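Local atomic coordinates of endo-xylogalacturonan hydrolase A (Aspergillus tubingensis, PDB entry 4C2L), a protein that cleaves the xylose-substituted galacturonan backbone of xylogalacturonan, a component of the hairy regions of pectin, as a secreted family 28 glycoside hydrolase. Residues 53-58 with 75-80. Residues are numbered along the deposited sequence; the frame is centred on the assembly and turned at random.
Sequences GSTYYL and EGLLKF
Where Leu-58 meets Phe-80, one face of the aromatic ring is covered by a methyl group: Leu-58 CD2 makes a CH-pi contact, 4.0 Å from the centroid of the Phe-80 ring and displaced toward its rim, with CZ the nearest ring carbon. With Leu-58 CG anti to the carbonyl carbon (chi1 -76°), the two methyls diverge, CD2 over the Phe-80 ring and CD1 toward Leu-78 CB at 4.1 Å. Next along the same face, Leu-78 CD2 lies 3.9 Å from Tyr-56 CB. The reverse face carries Thr-55, Leu-77, Tyr-57 and Lys-79. There Thr-55 and Leu-77 run side by side, Thr-55 CG2 touching Leu-77 CD2 at 3.9 Å, while the extended Lys-79 chain leads its amine away from the partner strand.

The pair illustrates how in-register parallel pairing, in the parallel beta-helix of family 28 glycoside hydrolases, brings side chains of successive coils onto the same face, largely apolar on the side of Tyr-56, Leu-58, Leu-78 and Phe-80. Four backbone bonds, alternating between the strands as in a regular parallel pair, set the register: Leu-77 N to Ser-54 O, Tyr-56 N to Leu-77 O (2.8 Å), Lys-79 N to Tyr-56 O, and Leu-58 N to Lys-79 O. Before the strands begin, one water joins Gly-53 N (2.8 Å) to Glu-75 O (2.7 Å).

Further out, Ser-54 OG lies in plane at the edge of the Tyr-56 ring and bonds to Pro-51 O; the Tyr-56 hydroxyl reaches Pro-21 O, and its ring meets Phe-50 edge-to-face. The Glu-75 carboxylate is gripped by Ser-106, Leu-107 and Thr-108. Strand 112-114 continues the parallel pairing beyond strand 77-80, while helix 32-42 packs against Leu-58 through Val-32 and Ile-35, near the N-terminal end of the solenoid.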
# COMPACT_ATOMS: atom_id res chain seq x y z
N GLY A 53 25.68 -0.96 12.48
CA GLY A 53 26.60 -2.02 12.10
C GLY A 53 26.22 -3.40 12.64
O GLY A 53 26.91 -4.37 12.35
N SER A 54 25.14 -3.48 13.42
CA SER A 54 24.70 -4.78 13.95
C SER A 54 23.85 -5.55 12.93
O SER A 54 23.29 -4.95 12.00
CB SER A 54 23.96 -4.62 15.28
OG SER A 54 22.72 -3.94 15.12
N THR A 55 23.77 -6.87 13.09
CA THR A 55 22.83 -7.70 12.32
C THR A 55 22.11 -8.63 13.30
O THR A 55 22.76 -9.38 14.05
CB THR A 55 23.51 -8.53 11.21
OG1 THR A 55 24.14 -7.65 10.26
CG2 THR A 55 22.48 -9.37 10.45
N TYR A 56 20.79 -8.57 13.28
CA TYR A 56 19.96 -9.46 14.09
C TYR A 56 19.20 -10.38 13.16
O TYR A 56 18.77 -9.96 12.09
CB TYR A 56 18.98 -8.65 14.94
CG TYR A 56 19.65 -7.89 16.07
CD1 TYR A 56 20.36 -6.72 15.83
CD2 TYR A 56 19.56 -8.36 17.38
CE1 TYR A 56 20.97 -6.03 16.86
CE2 TYR A 56 20.18 -7.69 18.42
CZ TYR A 56 20.88 -6.52 18.16
OH TYR A 56 21.47 -5.85 19.20
N TYR A 57 19.04 -11.64 13.57
CA TYR A 57 18.41 -12.66 12.76
C TYR A 57 17.09 -12.97 13.40
O TYR A 57 17.04 -13.40 14.55
CB TYR A 57 19.29 -13.93 12.69
CG TYR A 57 20.58 -13.60 12.00
CD1 TYR A 57 20.64 -13.50 10.61
CD2 TYR A 57 21.73 -13.32 12.74
CE1 TYR A 57 21.82 -13.18 9.96
CE2 TYR A 57 22.92 -12.98 12.11
CZ TYR A 57 22.96 -12.92 10.73
OH TYR A 57 24.12 -12.57 10.08
N LEU A 58 16.01 -12.69 12.68
CA LEU A 58 14.69 -12.85 13.24
C LEU A 58 14.06 -14.05 12.56
O LEU A 58 13.69 -13.99 11.40
CB LEU A 58 13.86 -11.57 12.98
CG LEU A 58 14.18 -10.34 13.86
CD1 LEU A 58 15.61 -9.88 13.76
CD2 LEU A 58 13.26 -9.20 13.46
N GLU A 75 19.16 0.85 13.96
CA GLU A 75 20.27 1.41 13.18
C GLU A 75 21.04 0.34 12.41
O GLU A 75 21.83 0.64 11.53
CB GLU A 75 21.22 2.22 14.07
CG GLU A 75 20.52 3.14 15.06
CD GLU A 75 19.62 4.17 14.39
OE1 GLU A 75 19.75 4.40 13.18
OE2 GLU A 75 18.78 4.76 15.09
N GLY A 76 20.77 -0.92 12.75
CA GLY A 76 21.41 -2.04 12.07
C GLY A 76 20.45 -2.76 11.15
O GLY A 76 19.43 -2.21 10.73
N LEU A 77 20.79 -4.01 10.86
CA LEU A 77 20.02 -4.85 9.95
C LEU A 77 19.20 -5.85 10.76
O LEU A 77 19.75 -6.55 11.61
CB LEU A 77 20.98 -5.62 9.03
CG LEU A 77 20.36 -6.68 8.10
CD1 LEU A 77 19.27 -6.07 7.21
CD2 LEU A 77 21.45 -7.35 7.27
N LEU A 78 17.89 -5.88 10.53
CA LEU A 78 17.03 -6.94 11.09
C LEU A 78 16.70 -7.82 9.92
O LEU A 78 15.97 -7.40 9.01
CB LEU A 78 15.74 -6.36 11.68
CG LEU A 78 15.85 -5.23 12.71
CD1 LEU A 78 14.50 -4.90 13.35
CD2 LEU A 78 16.85 -5.58 13.79
N LYS A 79 17.25 -9.03 9.91
CA LYS A 79 17.09 -9.90 8.78
C LYS A 79 16.18 -11.06 9.13
O LYS A 79 16.54 -11.90 9.96
CB LYS A 79 18.44 -10.42 8.29
CG LYS A 79 18.26 -11.31 7.06
CD LYS A 79 19.57 -11.65 6.40
CE LYS A 79 19.33 -12.30 5.05
NZ LYS A 79 20.62 -12.84 4.55
N PHE A 80 14.99 -11.09 8.52
CA PHE A 80 14.08 -12.23 8.71
C PHE A 80 14.52 -13.47 7.97
O PHE A 80 15.08 -13.40 6.88
CB PHE A 80 12.67 -11.86 8.26
CG PHE A 80 11.92 -11.08 9.27
CD1 PHE A 80 11.30 -11.73 10.34
CD2 PHE A 80 11.83 -9.69 9.19
CE1 PHE A 80 10.60 -11.01 11.30
CE2 PHE A 80 11.13 -8.97 10.15
CZ PHE A 80 10.51 -9.62 11.19
O HOH W 1 24.10 -0.15 10.37